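Local coordinates for peptidase M16 domain protein (Alicyclobacillus acidocaldarius subsp. acidocaldarius DSM 446, PDB 4XEA) that is a putative M16-family metallopeptidase that probably hydrolyses peptide bonds at a metal site in its N-terminal half, at residues G40-A45 / H160-D165; M156-P161 / P231-T236. All blocks are in the same frame, centred on the assembly; numbering follows the deposited sequence.

From the N terminus, strand 31-37 leads into residues 40-45, and contact 1 brings this turn against 160-165, closing a span of 114 intervening residues that carries the nickel ligands His-61, His-65 and Glu-136. Contact 2 starts a few residues earlier, at 156-161 at the end of helix 144-156, and closes a shorter span at 231-236, between strands 227-229 and 241-246. The spans overlap over 156-165, neither enclosing the other, and the segments share His-160 and Pro-161. The centres of the two contacts lie about 11 Å apart. Together the contacts tie the loop after helix 144-156 both to the turn before strand 45-48 and to the segment leading toward the second large sheet.

Contact 1: G40-A45 / H160-D165; sequences GSVDRA and HPVRID
Pro-161, in the 3-10 turn 161-163, fits against Val-42 and Arg-44, which stand in and just after the type I beta turn Gly-40 to Asp-43; the loop between strands 31-37 and 45-48 packs on the loop between helices 144-156 and 170-175. The Arg-44 guanidinium lies flat over the proline, with Pro-161 CG 3.8 Å above the centre of its plane, while Ile-164 CG1 meets the group at its edge, 3.6 Å from Arg-44 NH2. The side chain leaves with CG trans to the backbone N (chi1 178°) and bends at chi3 (-72°), which lays the planar end across the ring; a salt bridge joins NH2 to Asp-57. Substituting an alanine for Arg-44 would probably uncover this side of Pro-161 and leave Asp-57 without its charged mate. Val-42 CB packs 4.0 Å from Pro-161 CB, and Val-42 CG1 reaches Val-162 CB at the same distance. Within 160-165, Val-162 N donates to His-160 ND1 in the imidazole plane, and Thr-312 holds NE2 on the same ring. Asp-43 OD2 takes Gly-40 N on its anti lone pair. One water joins the segments, donating to Ile-164 O (2.8 Å) and hydrogen-bonded to Ser-41 OG (2.7 Å).

Contact 2: M156-P161 / P231-T236; sequences MYHEHP and PEEPPT
Hydrogen bonds from three consecutive backbone N-H groups, those of His-158, Glu-159 and His-160, converge on the carboxylate of Glu-233. His-158 N approaches OE2 of Glu-233 at 2.7 Å on the syn lone pair. The other oxygen, Glu-233 OE1, accepts twice: from Glu-159 N at 3.0 Å, again syn, and from His-160 N at 2.9 Å, which comes in well out of the carboxylate plane. Glu-233 reaches these donors because its chain bends at chi2 (69°), turning the carboxylate back into the loop. A fourth bond comes from a side chain of the same segment: His-158 NE2 donates to Thr-236 O at 3.0 Å, nearly in the imidazole plane but bent at hydrogen (137°).

Glu-233 OE2 also forms a salt bridge with Lys-258 of strand 252-258, whose NZ bonds to the carbonyl oxygens of Met-156, Pro-234 and Thr-236 as well. Such surroundings would be expected to favour the ionised carboxylate, although the like-charged Glu-159 OE2 is 4.7 Å from Glu-233 OE1.

Van der Waals packing borders the polar centre. Pro-234 CG sits over the His-158 ring in a CH-pi contact, 3.7 Å from the centroid and only 7° off the normal. Tyr-157 turns its ring edge to the Glu-233 carboxylate, with CD1 3.8 Å from CD. At the other end, Glu-159 runs past Pro-231 in the opposite direction, its CB and carboxylate OE1 both touching the ring, and Pro-161 CD and Pro-231 CD come together at 4.2 Å.

Segment 231-236 belongs to the connection between strand 227-229 of the three-stranded sheet and strand 241-246, an outer strand of the five-stranded sheet, consistent with the linker joining the two similar halves of M16 peptidases, here held by the Glu-233 carboxylate against the loop following helix 144-156.

Contact 1: G40-A45 / H160-D165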
ATOM      1  N   GLY A  40      24.730   4.314  -2.466  1.00 36.00           N
ATOM      2  CA  GLY A  40      23.591   4.345  -3.384  1.00 36.66           C
ATOM      3  C   GLY A  40      23.932   4.979  -4.697  1.00 36.47           C
ATOM      4  O   GLY A  40      25.108   5.148  -5.009  1.00 36.68           O
ATOM      5  N   SER A  41      22.895   5.385  -5.433  1.00 37.62           N
ATOM      6  CA  SER A  41      23.060   5.871  -6.807  1.00 37.96           C
ATOM      7  C   SER A  41      23.900   7.130  -6.902  1.00 38.60           C
ATOM      8  O   SER A  41      24.544   7.352  -7.950  1.00 39.92           O
ATOM      9  CB  SER A  41      21.705   6.099  -7.515  1.00 39.52           C
ATOM     10  OG  SER A  41      20.926   7.133  -6.901  1.00 36.94           O
ATOM     11  N   VAL A  42      23.913   7.950  -5.848  1.00 36.14           N
ATOM     12  CA  VAL A  42      24.611   9.220  -5.931  1.00 36.52           C
ATOM     13  C   VAL A  42      26.100   9.151  -5.601  1.00 37.19           C
ATOM     14  O   VAL A  42      26.798  10.134  -5.786  1.00 37.51           O
ATOM     15  CB  VAL A  42      23.930  10.372  -5.167  1.00 36.07           C
ATOM     16  CG1 VAL A  42      22.468  10.583  -5.702  1.00 37.21           C
ATOM     17  CG2 VAL A  42      24.020  10.193  -3.648  1.00 37.13           C
ATOM     18  N   ASP A  43      26.574   7.984  -5.157  1.00 36.64           N
ATOM     19  CA  ASP A  43      27.988   7.799  -4.814  1.00 37.60           C
ATOM     20  C   ASP A  43      28.792   7.511  -6.077  1.00 39.19           C
ATOM     21  O   ASP A  43      29.369   6.437  -6.245  1.00 40.26           O
ATOM     22  CB  ASP A  43      28.133   6.676  -3.784  1.00 36.02           C
ATOM     23  CG  ASP A  43      27.622   7.076  -2.440  1.00 36.74           C
ATOM     24  OD1 ASP A  43      28.222   8.034  -1.884  1.00 36.19           O
ATOM     25  OD2 ASP A  43      26.622   6.454  -1.949  1.00 36.35           O
ATOM     26  N   ARG A  44      28.792   8.484  -6.992  1.00 39.68           N
ATOM     27  CA  ARG A  44      29.489   8.363  -8.265  1.00 39.90           C
ATOM     28  C   ARG A  44      31.017   8.419  -8.088  1.00 40.60           C
ATOM     29  O   ARG A  44      31.748   7.745  -8.798  1.00 41.66           O
ATOM     30  CB  ARG A  44      29.049   9.515  -9.180  1.00 40.54           C
ATOM     31  CG  ARG A  44      29.715   9.561 -10.528  1.00 42.62           C
ATOM     32  CD  ARG A  44      29.391  10.869 -11.267  1.00 43.99           C
ATOM     33  NE  ARG A  44      28.016  10.894 -11.741  1.00 45.06           N
ATOM     34  CZ  ARG A  44      27.359  11.996 -12.111  1.00 45.59           C
ATOM     35  NH1 ARG A  44      27.922  13.207 -11.990  1.00 44.58           N
ATOM     36  NH2 ARG A  44      26.107  11.886 -12.560  1.00 47.24           N
ATOM     37  N   ALA A  45      31.493   9.271  -7.191  1.00 39.77           N
ATOM     38  CA  ALA A  45      32.929   9.457  -7.031  1.00 41.49           C
ATOM     39  C   ALA A  45      33.320   9.316  -5.567  1.00 40.94           C
ATOM     40  O   ALA A  45      32.546   9.667  -4.643  1.00 39.76           O
ATOM     41  CB  ALA A  45      33.362  10.848  -7.569  1.00 41.23           C
ATOM     42  N   HIS A 160      24.927  17.663  -9.573  1.00 37.80           N
ATOM     43  CA  HIS A 160      24.765  16.621  -8.575  1.00 37.12           C
ATOM     44  C   HIS A 160      24.232  15.309  -9.227  1.00 37.26           C
ATOM     45  O   HIS A 160      23.330  15.372 -10.066  1.00 36.99           O
ATOM     46  CB  HIS A 160      23.821  17.077  -7.463  1.00 35.56           C
ATOM     47  CG  HIS A 160      23.891  16.230  -6.227  1.00 36.25           C
ATOM     48  ND1 HIS A 160      23.437  14.929  -6.187  1.00 36.02           N
ATOM     49  CD2 HIS A 160      24.429  16.482  -5.004  1.00 36.02           C
ATOM     50  CE1 HIS A 160      23.661  14.424  -4.986  1.00 36.91           C
ATOM     51  NE2 HIS A 160      24.263  15.342  -4.249  1.00 36.68           N
ATOM     52  N   PRO A 161      24.808  14.135  -8.876  1.00 37.30           N
ATOM     53  CA  PRO A 161      24.340  12.876  -9.456  1.00 38.90           C
ATOM     54  C   PRO A 161      22.865  12.530  -9.287  1.00 38.37           C
ATOM     55  O   PRO A 161      22.355  11.707 -10.071  1.00 39.17           O
ATOM     56  CB  PRO A 161      25.178  11.819  -8.716  1.00 39.09           C
ATOM     57  CG  PRO A 161      26.443  12.519  -8.384  1.00 39.05           C
ATOM     58  CD  PRO A 161      26.004  13.912  -8.039  1.00 38.78           C
ATOM     59  N   VAL A 162      22.186  13.146  -8.318  1.00 37.58           N
ATOM     60  CA  VAL A 162      20.766  12.917  -8.089  1.00 37.96           C
ATOM     61  C   VAL A 162      19.948  13.225  -9.369  1.00 39.20           C
ATOM     62  O   VAL A 162      18.805  12.797  -9.516  1.00 40.51           O
ATOM     63  CB  VAL A 162      20.249  13.698  -6.867  1.00 37.43           C
ATOM     64  CG1 VAL A 162      20.176  15.221  -7.173  1.00 37.01           C
ATOM     65  CG2 VAL A 162      18.845  13.150  -6.397  1.00 40.50           C
ATOM     66  N   ARG A 163      20.540  13.948 -10.298  1.00 38.11           N
ATOM     67  CA  ARG A 163      19.851  14.290 -11.539  1.00 40.92           C
ATOM     68  C   ARG A 163      19.772  13.155 -12.552  1.00 42.46           C
ATOM     69  O   ARG A 163      19.051  13.267 -13.544  1.00 43.82           O
ATOM     70  CB  ARG A 163      20.471  15.527 -12.172  1.00 40.86           C
ATOM     71  CG  ARG A 163      21.803  15.368 -12.806  1.00 40.33           C
ATOM     72  CD  ARG A 163      22.399  16.736 -13.161  1.00 44.11           C
ATOM     73  NE  ARG A 163      21.492  17.519 -14.045  1.00 45.92           N
ATOM     74  CZ  ARG A 163      21.296  17.318 -15.357  1.00 51.17           C
ATOM     75  NH1 ARG A 163      21.923  16.352 -16.035  1.00 52.03           N
ATOM     76  NH2 ARG A 163      20.423  18.071 -15.997  1.00 51.44           N
ATOM     77  N   ILE A 164      20.534  12.087 -12.304  1.00 42.51           N
ATOM     78  CA  ILE A 164      20.486  10.849 -13.072  1.00 44.31           C
ATOM     79  C   ILE A 164      19.647   9.818 -12.328  1.00 44.66           C
ATOM     80  O   ILE A 164      19.779   9.651 -11.112  1.00 43.17           O
ATOM     81  CB  ILE A 164      21.897  10.297 -13.280  1.00 44.74           C
ATOM     82  CG1 ILE A 164      22.768  11.407 -13.884  1.00 46.92           C
ATOM     83  CG2 ILE A 164      21.891   9.085 -14.250  1.00 45.97           C
ATOM     84  CD1 ILE A 164      22.313  11.866 -15.260  1.00 50.46           C
ATOM     85  N   ASP A 165      18.802   9.094 -13.051  1.00 46.53           N
ATOM     86  CA  ASP A 165      17.940   8.119 -12.394  1.00 47.77           C
ATOM     87  C   ASP A 165      18.773   6.966 -11.782  1.00 46.81           C
ATOM     88  O   ASP A 165      19.897   6.707 -12.172  1.00 46.74           O
ATOM     89  CB  ASP A 165      16.852   7.582 -13.339  1.00 51.72           C
ATOM     90  CG  ASP A 165      15.620   7.023 -12.563  1.00 56.40           C
ATOM     91  OD1 ASP A 165      15.539   7.109 -11.278  1.00 58.62           O
ATOM     92  OD2 ASP A 165      14.756   6.488 -13.239  1.00 60.33           O
TER
HETATM   93  O   HOH W   1      21.279   8.972  -8.834  1.00 52.79           O

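Contact 2: M156-P161 / P231-T236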
HETATM    1  N   MSE A 156      16.249  21.167 -11.765  1.00 40.52           N
HETATM    2  CA  MSE A 156      16.719  21.658 -10.487  1.00 40.07           C
HETATM    3  C   MSE A 156      18.252  21.612 -10.305  1.00 38.95           C
HETATM    4  O   MSE A 156      18.839  22.572  -9.793  1.00 37.46           O
HETATM    5  CB  MSE A 156      16.012  20.898  -9.363  1.00 38.49           C
HETATM    6  CG  MSE A 156      16.406  21.247  -7.963  1.00 40.07           C
HETATM    7 SE   MSE A 156      15.299  20.396  -6.596  0.79 42.10          SE
HETATM    8  CE  MSE A 156      13.719  21.280  -6.909  1.00 30.39           C
ATOM      9  N   TYR A 157      18.868  20.510 -10.733  1.00 38.32           N
ATOM     10  CA  TYR A 157      20.248  20.204 -10.401  1.00 37.44           C
ATOM     11  C   TYR A 157      21.153  20.430 -11.611  1.00 38.76           C
ATOM     12  O   TYR A 157      20.879  19.969 -12.713  1.00 39.10           O
ATOM     13  CB  TYR A 157      20.376  18.758  -9.797  1.00 37.15           C
ATOM     14  CG  TYR A 157      19.871  18.689  -8.412  1.00 35.04           C
ATOM     15  CD1 TYR A 157      20.661  19.102  -7.332  1.00 35.70           C
ATOM     16  CD2 TYR A 157      18.561  18.280  -8.142  1.00 33.32           C
ATOM     17  CE1 TYR A 157      20.178  19.058  -6.000  1.00 33.83           C
ATOM     18  CE2 TYR A 157      18.080  18.235  -6.829  1.00 33.56           C
ATOM     19  CZ  TYR A 157      18.864  18.658  -5.781  1.00 33.27           C
ATOM     20  OH  TYR A 157      18.328  18.644  -4.544  1.00 31.84           O
ATOM     21  N   HIS A 158      22.249  21.164 -11.400  1.00 38.09           N
ATOM     22  CA  HIS A 158      23.226  21.396 -12.436  1.00 39.28           C
ATOM     23  C   HIS A 158      24.154  20.198 -12.670  1.00 39.96           C
ATOM     24  O   HIS A 158      24.464  19.890 -13.817  1.00 39.57           O
ATOM     25  CB  HIS A 158      24.135  22.593 -12.094  1.00 40.07           C
ATOM     26  CG  HIS A 158      23.416  23.902 -11.986  1.00 38.24           C
ATOM     27  ND1 HIS A 158      23.692  24.972 -12.810  1.00 38.09           N
ATOM     28  CD2 HIS A 158      22.482  24.331 -11.110  1.00 35.46           C
ATOM     29  CE1 HIS A 158      22.909  25.984 -12.478  1.00 38.21           C
ATOM     30  NE2 HIS A 158      22.151  25.609 -11.464  1.00 36.12           N
ATOM     31  N   GLU A 159      24.680  19.639 -11.587  1.00 39.72           N
ATOM     32  CA  GLU A 159      25.797  18.670 -11.651  1.00 42.14           C
ATOM     33  C   GLU A 159      25.637  17.483 -10.689  1.00 39.65           C
ATOM     34  O   GLU A 159      26.229  16.447 -10.924  1.00 39.55           O
ATOM     35  CB  GLU A 159      27.134  19.314 -11.209  1.00 44.16           C
ATOM     36  CG  GLU A 159      27.650  20.452 -11.957  1.00 51.81           C
ATOM     37  CD  GLU A 159      28.359  21.486 -11.027  1.00 57.82           C
ATOM     38  OE1 GLU A 159      29.418  21.166 -10.407  1.00 58.57           O
ATOM     39  OE2 GLU A 159      27.841  22.640 -10.969  1.00 59.98           O
ATOM     40  N   HIS A 160      24.927  17.663  -9.573  1.00 37.80           N
ATOM     41  CA  HIS A 160      24.765  16.621  -8.575  1.00 37.12           C
ATOM     42  C   HIS A 160      24.232  15.309  -9.227  1.00 37.26           C
ATOM     43  O   HIS A 160      23.330  15.372 -10.066  1.00 36.99           O
ATOM     44  CB  HIS A 160      23.821  17.077  -7.463  1.00 35.56           C
ATOM     45  CG  HIS A 160      23.891  16.230  -6.227  1.00 36.25           C
ATOM     46  ND1 HIS A 160      23.437  14.929  -6.187  1.00 36.02           N
ATOM     47  CD2 HIS A 160      24.429  16.482  -5.004  1.00 36.02           C
ATOM     48  CE1 HIS A 160      23.661  14.424  -4.986  1.00 36.91           C
ATOM     49  NE2 HIS A 160      24.263  15.342  -4.249  1.00 36.68           N
ATOM     50  N   PRO A 161      24.808  14.135  -8.876  1.00 37.30           N
ATOM     51  CA  PRO A 161      24.340  12.876  -9.456  1.00 38.90           C
ATOM     52  C   PRO A 161      22.865  12.530  -9.287  1.00 38.37           C
ATOM     53  O   PRO A 161      22.355  11.707 -10.071  1.00 39.17           O
ATOM     54  CB  PRO A 161      25.178  11.819  -8.716  1.00 39.09           C
ATOM     55  CG  PRO A 161      26.443  12.519  -8.384  1.00 39.05           C
ATOM     56  CD  PRO A 161      26.004  13.912  -8.039  1.00 38.78           C
ATOM     57  N   PRO A 231      30.083  17.288  -6.109  1.00 46.35           N
ATOM     58  CA  PRO A 231      30.354  18.615  -6.692  1.00 46.48           C
ATOM     59  C   PRO A 231      29.784  19.772  -5.872  1.00 44.88           C
ATOM     60  O   PRO A 231      28.904  19.599  -5.034  1.00 41.47           O
ATOM     61  CB  PRO A 231      29.677  18.540  -8.071  1.00 46.92           C
ATOM     62  CG  PRO A 231      28.448  17.635  -7.802  1.00 46.51           C
ATOM     63  CD  PRO A 231      28.947  16.599  -6.775  1.00 45.89           C
ATOM     64  N   GLU A 232      30.281  20.975  -6.143  1.00 45.15           N
ATOM     65  CA  GLU A 232      29.696  22.197  -5.573  1.00 45.61           C
ATOM     66  C   GLU A 232      28.431  22.653  -6.311  1.00 43.38           C
ATOM     67  O   GLU A 232      28.446  23.547  -7.133  1.00 46.85           O
ATOM     68  CB  GLU A 232      30.759  23.327  -5.588  1.00 47.10           C
ATOM     69  CG  GLU A 232      31.944  22.958  -4.694  1.00 52.76           C
ATOM     70  CD  GLU A 232      33.070  24.002  -4.645  1.00 60.75           C
ATOM     71  OE1 GLU A 232      33.067  24.957  -5.459  1.00 64.79           O
ATOM     72  OE2 GLU A 232      33.991  23.831  -3.799  1.00 66.94           O
ATOM     73  N   GLU A 233      27.319  22.105  -5.945  1.00 41.27           N
ATOM     74  CA  GLU A 233      26.093  22.368  -6.627  1.00 38.94           C
ATOM     75  C   GLU A 233      25.599  23.818  -6.306  1.00 39.39           C
ATOM     76  O   GLU A 233      25.487  24.172  -5.138  1.00 37.18           O
ATOM     77  CB  GLU A 233      25.091  21.331  -6.157  1.00 37.52           C
ATOM     78  CG  GLU A 233      23.720  21.513  -6.688  1.00 36.57           C
ATOM     79  CD  GLU A 233      23.623  21.244  -8.206  1.00 35.59           C
ATOM     80  OE1 GLU A 233      24.402  20.426  -8.744  1.00 37.40           O
ATOM     81  OE2 GLU A 233      22.750  21.874  -8.809  1.00 37.42           O
ATOM     82  N   PRO A 234      25.282  24.617  -7.339  1.00 38.16           N
ATOM     83  CA  PRO A 234      24.654  25.922  -7.072  1.00 38.44           C
ATOM     84  C   PRO A 234      23.343  25.846  -6.324  1.00 36.71           C
ATOM     85  O   PRO A 234      22.590  24.843  -6.442  1.00 35.36           O
ATOM     86  CB  PRO A 234      24.454  26.527  -8.472  1.00 38.75           C
ATOM     87  CG  PRO A 234      25.456  25.847  -9.352  1.00 40.82           C
ATOM     88  CD  PRO A 234      25.513  24.418  -8.784  1.00 39.45           C
ATOM     89  N   PRO A 235      23.030  26.904  -5.537  1.00 37.86           N
ATOM     90  CA  PRO A 235      21.786  26.859  -4.784  1.00 37.29           C
ATOM     91  C   PRO A 235      20.532  27.170  -5.623  1.00 37.72           C
ATOM     92  O   PRO A 235      19.427  26.976  -5.149  1.00 38.02           O
ATOM     93  CB  PRO A 235      21.982  27.936  -3.705  1.00 38.52           C
ATOM     94  CG  PRO A 235      22.887  28.990  -4.367  1.00 39.93           C
ATOM     95  CD  PRO A 235      23.876  28.059  -5.162  1.00 40.70           C
ATOM     96  N   THR A 236      20.721  27.662  -6.841  1.00 38.82           N
ATOM     97  CA  THR A 236      19.634  28.002  -7.727  1.00 38.48           C
ATOM     98  C   THR A 236      19.459  26.897  -8.787  1.00 38.32           C
ATOM     99  O   THR A 236      20.403  26.212  -9.154  1.00 38.50           O
ATOM    100  CB  THR A 236      19.907  29.333  -8.447  1.00 41.12           C
ATOM    101  OG1 THR A 236      21.220  29.295  -9.022  1.00 41.05           O
ATOM    102  CG2 THR A 236      19.790  30.599  -7.468  1.00 40.91           C
TER